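Local coordinates for protein biofilm growth-associated repressor (Xylella fastidiosa, PDB 3PQK) that represses transcription of its own operon by binding a palindromic AT-rich sequence at the promoter with a winged helix-turn-helix fold of the ArsR family, at residues Thr19-Val29 and Gln56-Val66; Leu32-Leu42 and Arg69-Leu79. One frame throughout, in Å; residues are numbered along the deposited sequence.

Interaction 1. Residues Thr19-Val29 and Gln56-Val66; sequences TLSHPVRLMLV and QLGVLRESGIV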
loop_
_atom_site.group_PDB
_atom_site.type_symbol
_atom_site.label_atom_id
_atom_site.label_comp_id
_atom_site.label_asym_id
_atom_site.label_seq_id
_atom_site.Cartn_x
_atom_site.Cartn_y
_atom_site.Cartn_z
ATOM N N THR B 19 4.608 -3.954 -6.283
ATOM C CA THR B 19 4.547 -3.207 -7.532
ATOM C C THR B 19 4.606 -1.705 -7.284
ATOM O O THR B 19 5.390 -1.011 -7.934
ATOM C CB THR B 19 3.297 -3.572 -8.321
ATOM O OG1 THR B 19 3.312 -4.979 -8.571
ATOM C CG2 THR B 19 3.190 -2.779 -9.632
ATOM N N LEU B 20 3.790 -1.210 -6.341
ATOM C CA LEU B 20 3.728 0.222 -6.053
ATOM C C LEU B 20 4.923 0.734 -5.234
ATOM O O LEU B 20 5.067 1.943 -5.082
ATOM C CB LEU B 20 2.401 0.582 -5.365
ATOM C CG LEU B 20 1.120 0.309 -6.148
ATOM C CD1 LEU B 20 -0.068 0.513 -5.285
ATOM C CD2 LEU B 20 1.010 1.203 -7.400
ATOM N N SER B 21 5.772 -0.175 -4.725
ATOM C CA SER B 21 6.975 0.111 -3.919
ATOM C C SER B 21 8.170 0.725 -4.711
ATOM O O SER B 21 9.321 0.317 -4.496
ATOM C CB SER B 21 7.439 -1.160 -3.206
ATOM O OG SER B 21 6.679 -1.334 -2.031
ATOM N N HIS B 22 7.902 1.705 -5.598
ATOM C CA HIS B 22 8.937 2.410 -6.356
ATOM C C HIS B 22 8.546 3.862 -6.349
ATOM O O HIS B 22 7.433 4.168 -6.753
ATOM C CB HIS B 22 9.093 1.867 -7.790
ATOM C CG HIS B 22 10.282 2.394 -8.548
ATOM N ND1 HIS B 22 10.540 3.758 -8.656
ATOM C CD2 HIS B 22 11.218 1.721 -9.256
ATOM C CE1 HIS B 22 11.643 3.864 -9.377
ATOM N NE2 HIS B 22 12.081 2.668 -9.777
ATOM N N PRO B 23 9.410 4.780 -5.848
ATOM C CA PRO B 23 9.037 6.215 -5.806
ATOM C C PRO B 23 8.539 6.808 -7.117
ATOM O O PRO B 23 7.586 7.587 -7.104
ATOM C CB PRO B 23 10.321 6.902 -5.306
ATOM C CG PRO B 23 11.434 5.910 -5.562
ATOM C CD PRO B 23 10.781 4.576 -5.319
ATOM N N VAL B 24 9.140 6.417 -8.251
ATOM C CA VAL B 24 8.730 6.927 -9.571
ATOM C C VAL B 24 7.331 6.399 -9.920
ATOM O O VAL B 24 6.480 7.193 -10.353
ATOM C CB VAL B 24 9.787 6.678 -10.686
ATOM C CG1 VAL B 24 9.277 7.142 -12.056
ATOM C CG2 VAL B 24 11.126 7.350 -10.341
ATOM N N ARG B 25 7.059 5.106 -9.636
ATOM C CA ARG B 25 5.714 4.534 -9.842
ATOM C C ARG B 25 4.687 5.258 -8.995
ATOM O O ARG B 25 3.612 5.581 -9.485
ATOM C CB ARG B 25 5.682 3.042 -9.532
ATOM C CG ARG B 25 6.413 2.222 -10.552
ATOM C CD ARG B 25 6.475 0.774 -10.122
ATOM N NE ARG B 25 7.655 0.114 -10.663
ATOM C CZ ARG B 25 8.223 -0.973 -10.150
ATOM N NH1 ARG B 25 7.723 -1.543 -9.060
ATOM N NH2 ARG B 25 9.293 -1.499 -10.725
ATOM N N LEU B 26 5.035 5.581 -7.750
ATOM C CA LEU B 26 4.128 6.328 -6.893
ATOM C C LEU B 26 3.803 7.741 -7.405
ATOM O O LEU B 26 2.639 8.137 -7.386
ATOM C CB LEU B 26 4.636 6.366 -5.455
ATOM C CG LEU B 26 4.397 5.073 -4.700
ATOM C CD1 LEU B 26 5.174 5.064 -3.387
ATOM C CD2 LEU B 26 2.907 4.885 -4.415
HETATM N N MSE B 27 4.820 8.473 -7.867
HETATM C CA MSE B 27 4.632 9.837 -8.397
HETATM C C MSE B 27 3.731 9.767 -9.636
HETATM O O MSE B 27 2.763 10.508 -9.726
HETATM C CB MSE B 27 5.986 10.478 -8.726
HETATM C CG MSE B 27 6.841 10.758 -7.497
HETATM SE SE MSE B 27 8.530 11.665 -7.919
HETATM C CE MSE B 27 9.586 10.288 -8.605
ATOM N N LEU B 28 3.946 8.751 -10.482
ATOM C CA LEU B 28 3.147 8.510 -11.669
ATOM C C LEU B 28 1.686 8.237 -11.340
ATOM O O LEU B 28 0.830 8.900 -11.875
ATOM C CB LEU B 28 3.770 7.363 -12.497
ATOM C CG LEU B 28 5.047 7.730 -13.257
ATOM C CD1 LEU B 28 5.733 6.491 -13.798
ATOM C CD2 LEU B 28 4.753 8.722 -14.400
ATOM N N VAL B 29 1.388 7.285 -10.449
ATOM C CA VAL B 29 -0.006 6.968 -10.110
ATOM C C VAL B 29 -0.734 8.107 -9.406
ATOM O O VAL B 29 -1.868 8.421 -9.756
ATOM C CB VAL B 29 -0.210 5.560 -9.475
ATOM C CG1 VAL B 29 0.281 4.456 -10.416
ATOM C CG2 VAL B 29 0.491 5.448 -8.121
ATOM N N GLN B 56 9.107 2.710 -16.097
ATOM C CA GLN B 56 8.168 2.692 -14.977
ATOM C C GLN B 56 6.705 2.664 -15.362
ATOM O O GLN B 56 5.943 1.933 -14.723
ATOM C CB GLN B 56 8.518 3.769 -13.935
ATOM C CG GLN B 56 9.942 3.608 -13.338
ATOM C CD GLN B 56 10.178 2.219 -12.806
ATOM O OE1 GLN B 56 9.361 1.688 -12.054
ATOM N NE2 GLN B 56 11.258 1.567 -13.249
ATOM N N LEU B 57 6.295 3.389 -16.439
ATOM C CA LEU B 57 4.907 3.326 -16.948
ATOM C C LEU B 57 4.691 1.928 -17.570
ATOM O O LEU B 57 3.572 1.401 -17.565
ATOM C CB LEU B 57 4.603 4.432 -17.989
ATOM C CG LEU B 57 4.453 5.885 -17.477
ATOM C CD1 LEU B 57 4.782 6.915 -18.593
ATOM C CD2 LEU B 57 3.050 6.156 -16.925
ATOM N N GLY B 58 5.778 1.356 -18.110
ATOM C CA GLY B 58 5.811 0.008 -18.679
ATOM C C GLY B 58 5.447 -1.008 -17.614
ATOM O O GLY B 58 4.468 -1.727 -17.784
ATOM N N VAL B 59 6.125 -0.950 -16.445
ATOM C CA VAL B 59 5.825 -1.793 -15.263
ATOM C C VAL B 59 4.362 -1.616 -14.808
ATOM O O VAL B 59 3.672 -2.595 -14.595
ATOM C CB VAL B 59 6.817 -1.558 -14.094
ATOM C CG1 VAL B 59 6.375 -2.292 -12.821
ATOM C CG2 VAL B 59 8.240 -1.961 -14.484
ATOM N N LEU B 60 3.884 -0.372 -14.693
ATOM C CA LEU B 60 2.510 -0.054 -14.247
ATOM C C LEU B 60 1.462 -0.540 -15.210
ATOM O O LEU B 60 0.344 -0.842 -14.800
ATOM C CB LEU B 60 2.363 1.481 -14.048
ATOM C CG LEU B 60 3.077 2.078 -12.828
ATOM C CD1 LEU B 60 3.032 3.609 -12.871
ATOM C CD2 LEU B 60 2.478 1.533 -11.484
ATOM N N ARG B 61 1.791 -0.545 -16.515
ATOM C CA ARG B 61 0.901 -1.022 -17.581
ATOM C C ARG B 61 0.848 -2.539 -17.517
ATOM O O ARG B 61 -0.241 -3.101 -17.585
ATOM C CB ARG B 61 1.398 -0.561 -18.970
ATOM C CG ARG B 61 0.494 0.426 -19.693
ATOM C CD ARG B 61 0.962 0.662 -21.122
ATOM N NE ARG B 61 -0.011 0.222 -22.136
ATOM C CZ ARG B 61 0.325 -0.270 -23.330
ATOM N NH1 ARG B 61 1.596 -0.447 -23.647
ATOM N NH2 ARG B 61 -0.618 -0.630 -24.199
ATOM N N GLU B 62 2.018 -3.204 -17.367
ATOM C CA GLU B 62 2.079 -4.692 -17.254
ATOM C C GLU B 62 1.273 -5.128 -16.041
ATOM O O GLU B 62 0.483 -6.074 -16.121
ATOM C CB GLU B 62 3.512 -5.189 -17.054
ATOM C CG GLU B 62 4.554 -4.722 -18.050
ATOM C CD GLU B 62 4.730 -5.525 -19.315
ATOM O OE1 GLU B 62 5.893 -5.665 -19.753
ATOM O OE2 GLU B 62 3.715 -5.989 -19.884
ATOM N N SER B 63 1.412 -4.380 -14.923
ATOM C CA SER B 63 0.697 -4.671 -13.689
ATOM C C SER B 63 -0.807 -4.400 -13.748
ATOM O O SER B 63 -1.522 -4.745 -12.816
ATOM C CB SER B 63 1.359 -3.959 -12.518
ATOM O OG SER B 63 2.761 -4.183 -12.585
ATOM N N GLY B 64 -1.287 -3.821 -14.840
ATOM C CA GLY B 64 -2.715 -3.530 -15.010
ATOM C C GLY B 64 -3.208 -2.315 -14.246
ATOM O O GLY B 64 -4.416 -2.138 -14.069
ATOM N N ILE B 65 -2.284 -1.451 -13.818
ATOM C CA ILE B 65 -2.599 -0.273 -12.986
ATOM C C ILE B 65 -2.842 0.968 -13.856
ATOM O O ILE B 65 -3.672 1.819 -13.527
ATOM C CB ILE B 65 -1.466 -0.073 -11.918
ATOM C CG1 ILE B 65 -1.434 -1.279 -10.923
ATOM C CG2 ILE B 65 -1.638 1.252 -11.132
ATOM C CD1 ILE B 65 -0.156 -1.349 -10.065
ATOM N N VAL B 66 -2.102 1.063 -14.963
ATOM C CA VAL B 66 -2.201 2.152 -15.905
ATOM C C VAL B 66 -2.474 1.538 -17.296
ATOM O O VAL B 66 -2.059 0.420 -17.582
ATOM C CB VAL B 66 -0.904 3.022 -15.863
ATOM C CG1 VAL B 66 -0.838 4.015 -17.026
ATOM C CG2 VAL B 66 -0.781 3.755 -14.524
#
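In the winged-helix core, the last helix of the predicted helix-turn-helix, 52-62, packs against helix 23-33, and Gln56 and Leu60 meet Arg25 where they cross. The short segments 23-29 and 56-62 pass at -72°, their axes 9.7 Å apart at closest.

Leu60 is a knob in a hole made by Leu20, Arg25, Leu28 and Val29. Its CD1 lies 3.8 Å from Leu28 CB and equally close to Val29 CG1, while CD2 packs on Val29 CG1 and Arg25 CB and, more loosely, on Leu20 CD2.

At the outer edge, Gln56 bends back at chi2 (-52°), which lays its amide over one face of the His22 ring, the two planes 25° apart. That bend also sends OE1 to Arg25, whose NE donates to Gln56 OE1 at 2.7 Å, almost in line with the amide C=O but tilted from the guanidinium plane and bent at the hydrogen. The other end of the guanidinium reaches back along its own segment: Arg25 NH1 donates to Thr19 O at 2.6 Å, in the guanidinium plane. Val59 CG1 sits over one face of the group and His22 CB over the opposite one, so two bonds and two faces fix its rotation. His22 is itself held, since its ND1 caps the helix by accepting from Val24 N at 3.0 Å.

Beyond Ser63 a Schellman motif at Gly64 turns the chain, bringing Ile65 CD1 within 3.7 Å of Thr19 CG2. Helix 84-96 backs Leu20 and Val29, helix 39-46 meets Leu28 and Leu57, and strand 76-79 touches Val29, Leu57 and Val66.

Interaction 2. Residues Leu32-Leu42 and Arg69-Leu79; sequences LVEGEFSVGEL and RRNIKQIFYRL
Glu36 reaches across to the beta hairpin, the wing of this fold, beside the single antiparallel bridge that pairs Phe37 with Tyr77. From its CB, 3.5 Å from Tyr77 O and also near Phe76 CB, the chain runs out extended (chi2 -172°) alongside Arg78, both side chains pointing the same way; CG packs on Arg78 CB at 3.7 Å. At the tip the carboxylate divides between two arginines, OE1 taking a weak bond from Arg69 NE at 3.1 Å and OE2 a weak one from Arg78 NH1 at 3.4 Å. Both guanidinium planes are steeply inclined to the carboxylate, which fits the weakness of both bonds; Arg69 is also poorly ordered. Arg78 also pairs with Glu67.

The backbone grip is firmer: Tyr77 N donates to Phe37 O at 2.8 Å and Phe37 N to Tyr77 O at 3.0 Å. Waters link Leu32 O to Leu79 N and Val39 N to Ile75 O. Ser38 and Glu41 form a capping box at the start of helix 39-46, firm from Ser38 N to Glu41 OE1 and weak from Glu41 N to Ser38 OG. Tyr77 lies against Val39 and Leu42 and also touches Leu57 of helix 52-62 and Val66 and Thr68 of strand 66-69, while helix 84-96 borders Val33 and Leu79.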
loop_
_atom_site.group_PDB
_atom_site.type_symbol
_atom_site.label_atom_id
_atom_site.label_comp_id
_atom_site.label_asym_id
_atom_site.label_seq_id
_atom_site.Cartn_x
_atom_site.Cartn_y
_atom_site.Cartn_z
ATOM N N LEU B 32 -1.668 10.670 -12.019
ATOM C CA LEU B 32 -2.775 10.157 -12.830
ATOM C C LEU B 32 -4.138 10.135 -12.176
ATOM O O LEU B 32 -5.143 9.980 -12.854
ATOM C CB LEU B 32 -2.429 8.816 -13.477
ATOM C CG LEU B 32 -1.271 8.820 -14.483
ATOM C CD1 LEU B 32 -0.878 7.396 -14.816
ATOM C CD2 LEU B 32 -1.656 9.555 -15.802
ATOM N N VAL B 33 -4.197 10.310 -10.869
ATOM C CA VAL B 33 -5.465 10.423 -10.117
ATOM C C VAL B 33 -6.181 11.697 -10.625
ATOM O O VAL B 33 -7.395 11.710 -10.793
ATOM C CB VAL B 33 -5.159 10.490 -8.589
ATOM C CG1 VAL B 33 -6.364 10.979 -7.782
ATOM C CG2 VAL B 33 -4.678 9.137 -8.075
ATOM N N GLU B 34 -5.400 12.731 -10.917
ATOM C CA GLU B 34 -5.848 14.033 -11.398
ATOM C C GLU B 34 -6.331 14.054 -12.855
ATOM O O GLU B 34 -7.128 14.929 -13.219
ATOM C CB GLU B 34 -4.776 15.080 -11.128
ATOM C CG GLU B 34 -4.606 15.312 -9.627
ATOM C CD GLU B 34 -3.352 16.029 -9.184
ATOM O OE1 GLU B 34 -2.565 16.470 -10.052
ATOM O OE2 GLU B 34 -3.169 16.177 -7.955
ATOM N N GLY B 35 -5.942 13.049 -13.642
ATOM C CA GLY B 35 -6.384 12.940 -15.024
ATOM C C GLY B 35 -5.409 12.229 -15.930
ATOM O O GLY B 35 -4.380 11.726 -15.468
ATOM N N GLU B 36 -5.738 12.187 -17.227
ATOM C CA GLU B 36 -4.939 11.544 -18.282
ATOM C C GLU B 36 -3.817 12.457 -18.708
ATOM O O GLU B 36 -4.065 13.640 -18.942
ATOM C CB GLU B 36 -5.812 11.242 -19.516
ATOM C CG GLU B 36 -7.050 10.408 -19.227
ATOM C CD GLU B 36 -7.854 9.926 -20.422
ATOM O OE1 GLU B 36 -7.438 10.181 -21.576
ATOM O OE2 GLU B 36 -8.900 9.273 -20.199
ATOM N N PHE B 37 -2.586 11.937 -18.804
ATOM C CA PHE B 37 -1.451 12.758 -19.220
ATOM C C PHE B 37 -0.607 12.067 -20.264
ATOM O O PHE B 37 -0.482 10.840 -20.252
ATOM C CB PHE B 37 -0.569 13.146 -18.022
ATOM C CG PHE B 37 -1.271 13.997 -16.993
ATOM C CD1 PHE B 37 -1.433 15.364 -17.191
ATOM C CD2 PHE B 37 -1.821 13.427 -15.855
ATOM C CE1 PHE B 37 -2.100 16.150 -16.245
ATOM C CE2 PHE B 37 -2.478 14.218 -14.898
ATOM C CZ PHE B 37 -2.611 15.576 -15.101
ATOM N N SER B 38 0.039 12.868 -21.124
ATOM C CA SER B 38 0.897 12.306 -22.141
ATOM C C SER B 38 2.234 12.057 -21.475
ATOM O O SER B 38 2.430 12.499 -20.350
ATOM C CB SER B 38 1.018 13.264 -23.329
ATOM O OG SER B 38 1.930 14.304 -23.023
ATOM N N VAL B 39 3.157 11.377 -22.157
ATOM C CA VAL B 39 4.489 11.083 -21.633
ATOM C C VAL B 39 5.279 12.365 -21.378
ATOM O O VAL B 39 5.964 12.464 -20.360
ATOM C CB VAL B 39 5.231 10.000 -22.487
ATOM C CG1 VAL B 39 5.575 10.491 -23.902
ATOM C CG2 VAL B 39 6.465 9.453 -21.785
ATOM N N GLY B 40 5.126 13.354 -22.263
ATOM C CA GLY B 40 5.773 14.658 -22.137
ATOM C C GLY B 40 5.292 15.425 -20.928
ATOM O O GLY B 40 6.097 16.005 -20.213
ATOM N N GLU B 41 3.971 15.413 -20.678
ATOM C CA GLU B 41 3.345 16.052 -19.533
ATOM C C GLU B 41 3.766 15.377 -18.228
ATOM O O GLU B 41 3.976 16.063 -17.211
ATOM C CB GLU B 41 1.831 16.007 -19.668
ATOM C CG GLU B 41 1.359 16.783 -20.876
ATOM C CD GLU B 41 -0.114 16.713 -21.203
ATOM O OE1 GLU B 41 -0.751 15.660 -20.990
ATOM O OE2 GLU B 41 -0.639 17.734 -21.691
ATOM N N LEU B 42 3.888 14.028 -18.245
ATOM C CA LEU B 42 4.319 13.290 -17.053
ATOM C C LEU B 42 5.760 13.649 -16.713
ATOM O O LEU B 42 6.064 13.913 -15.557
ATOM C CB LEU B 42 4.122 11.755 -17.230
ATOM C CG LEU B 42 2.658 11.307 -17.227
ATOM C CD1 LEU B 42 2.495 9.943 -17.808
ATOM C CD2 LEU B 42 1.995 11.479 -15.864
ATOM N N ARG B 69 -4.666 5.598 -23.853
ATOM C CA ARG B 69 -5.832 6.051 -24.595
ATOM C C ARG B 69 -5.330 6.938 -25.736
ATOM O O ARG B 69 -4.399 7.720 -25.547
ATOM C CB ARG B 69 -6.814 6.782 -23.660
ATOM C CG ARG B 69 -8.229 6.900 -24.200
ATOM C CD ARG B 69 -9.067 7.731 -23.255
ATOM N NE ARG B 69 -9.250 9.087 -23.784
ATOM C CZ ARG B 69 -10.356 9.513 -24.380
ATOM N NH1 ARG B 69 -11.417 8.721 -24.468
ATOM N NH2 ARG B 69 -10.423 10.746 -24.869
ATOM N N ARG B 70 -5.864 6.731 -26.943
ATOM C CA ARG B 70 -5.528 7.518 -28.132
ATOM C C ARG B 70 -6.791 7.659 -28.999
ATOM O O ARG B 70 -7.052 6.827 -29.871
ATOM C CB ARG B 70 -4.322 6.955 -28.902
ATOM N N ASN B 71 -7.607 8.687 -28.687
ATOM C CA ASN B 71 -8.879 9.009 -29.339
ATOM C C ASN B 71 -8.667 9.541 -30.752
ATOM O O ASN B 71 -9.458 9.220 -31.642
ATOM C CB ASN B 71 -9.664 10.034 -28.498
ATOM C CG ASN B 71 -11.108 10.205 -28.893
ATOM O OD1 ASN B 71 -11.455 11.043 -29.735
ATOM N ND2 ASN B 71 -11.989 9.438 -28.259
ATOM N N ILE B 72 -7.622 10.376 -30.946
ATOM C CA ILE B 72 -7.311 10.979 -32.241
ATOM C C ILE B 72 -5.883 10.675 -32.665
ATOM O O ILE B 72 -5.679 10.100 -33.734
ATOM C CB ILE B 72 -7.619 12.525 -32.268
ATOM C CG1 ILE B 72 -9.115 12.835 -31.949
ATOM C CG2 ILE B 72 -7.143 13.174 -33.567
ATOM C CD1 ILE B 72 -9.539 14.328 -31.928
ATOM N N LYS B 73 -4.894 11.125 -31.884
ATOM C CA LYS B 73 -3.482 10.978 -32.245
ATOM C C LYS B 73 -2.578 10.902 -31.014
ATOM O O LYS B 73 -1.687 10.049 -30.960
ATOM C CB LYS B 73 -3.065 12.163 -33.139
ATOM C CG LYS B 73 -1.553 12.369 -33.291
ATOM C CD LYS B 73 -1.252 13.488 -34.272
ATOM C CE LYS B 73 0.224 13.756 -34.327
ATOM N NZ LYS B 73 0.795 13.400 -35.641
ATOM N N GLN B 74 -2.754 11.821 -30.053
ATOM C CA GLN B 74 -1.898 11.853 -28.871
ATOM C C GLN B 74 -2.112 10.622 -27.973
ATOM O O GLN B 74 -3.247 10.241 -27.709
ATOM C CB GLN B 74 -2.150 13.162 -28.078
ATOM C CG GLN B 74 -1.244 13.391 -26.863
ATOM C CD GLN B 74 0.218 13.297 -27.174
ATOM O OE1 GLN B 74 0.817 12.238 -27.076
ATOM N NE2 GLN B 74 0.846 14.414 -27.425
ATOM N N ILE B 75 -1.041 10.018 -27.513
ATOM C CA ILE B 75 -1.129 8.889 -26.567
ATOM C C ILE B 75 -1.239 9.449 -25.108
ATOM O O ILE B 75 -0.308 10.094 -24.643
ATOM C CB ILE B 75 0.097 7.923 -26.701
ATOM C CG1 ILE B 75 0.196 7.291 -28.114
ATOM C CG2 ILE B 75 0.076 6.822 -25.602
ATOM C CD1 ILE B 75 1.678 7.073 -28.591
ATOM N N PHE B 76 -2.356 9.188 -24.415
ATOM C CA PHE B 76 -2.539 9.587 -23.010
ATOM C C PHE B 76 -2.550 8.365 -22.113
ATOM O O PHE B 76 -3.211 7.365 -22.426
ATOM C CB PHE B 76 -3.864 10.344 -22.782
ATOM C CG PHE B 76 -3.925 11.673 -23.486
ATOM C CD1 PHE B 76 -3.232 12.773 -22.989
ATOM C CD2 PHE B 76 -4.638 11.818 -24.671
ATOM C CE1 PHE B 76 -3.239 13.989 -23.670
ATOM C CE2 PHE B 76 -4.666 13.046 -25.343
ATOM C CZ PHE B 76 -3.983 14.128 -24.824
ATOM N N TYR B 77 -1.890 8.480 -20.966
ATOM C CA TYR B 77 -1.895 7.436 -19.944
ATOM C C TYR B 77 -2.953 7.812 -18.941
ATOM O O TYR B 77 -3.221 8.985 -18.738
ATOM C CB TYR B 77 -0.532 7.327 -19.278
ATOM C CG TYR B 77 0.553 6.821 -20.206
ATOM C CD1 TYR B 77 0.957 5.489 -20.178
ATOM C CD2 TYR B 77 1.225 7.689 -21.061
ATOM C CE1 TYR B 77 1.995 5.031 -20.986
ATOM C CE2 TYR B 77 2.259 7.238 -21.885
ATOM C CZ TYR B 77 2.631 5.905 -21.852
ATOM O OH TYR B 77 3.662 5.452 -22.641
ATOM N N ARG B 78 -3.572 6.822 -18.340
ATOM C CA ARG B 78 -4.635 6.963 -17.375
ATOM C C ARG B 78 -4.612 5.724 -16.489
ATOM O O ARG B 78 -4.112 4.673 -16.903
ATOM C CB ARG B 78 -6.004 7.058 -18.082
ATOM C CG ARG B 78 -6.327 5.905 -19.055
ATOM C CD ARG B 78 -7.752 5.949 -19.589
ATOM N NE ARG B 78 -8.696 5.302 -18.676
ATOM C CZ ARG B 78 -10.007 5.532 -18.647
ATOM N NH1 ARG B 78 -10.554 6.417 -19.475
ATOM N NH2 ARG B 78 -10.779 4.894 -17.775
ATOM N N LEU B 79 -5.189 5.849 -15.310
ATOM C CA LEU B 79 -5.327 4.755 -14.387
ATOM C C LEU B 79 -6.386 3.796 -14.917
ATOM O O LEU B 79 -7.342 4.221 -15.574
ATOM C CB LEU B 79 -5.814 5.300 -13.035
ATOM C CG LEU B 79 -4.809 6.084 -12.207
ATOM C CD1 LEU B 79 -5.489 6.635 -10.959
ATOM C CD2 LEU B 79 -3.608 5.210 -11.816
HETATM O O HOH W 1 -6.199 8.472 -14.767
HETATM O O HOH W 2 2.266 10.030 -24.741
#

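Overall arrangement
The two contacts alternate along the chain, in the order 19-29, 32-42, 56-66, 69-79, and their centres lie about 14 Å apart. Helix 23-33 runs through both: its first part serves interaction 1, whose centre lies about 5 Å from the centre of the chain, and its end serves interaction 2, nearer the surface. Helices 39-46 and 52-62, the predicted DNA-binding pair, enter one contact each and meet through Leu42 and Leu57. Val66 joins the two as well, packing on Leu32 and on the backbone of Arg78. Interaction 1 thus seats the second helix of the pair in the core, and interaction 2 ties the wing to the start of the first, so that, within each subunit of the dimer, the predicted helix-turn-helix and the wing are held to the same core.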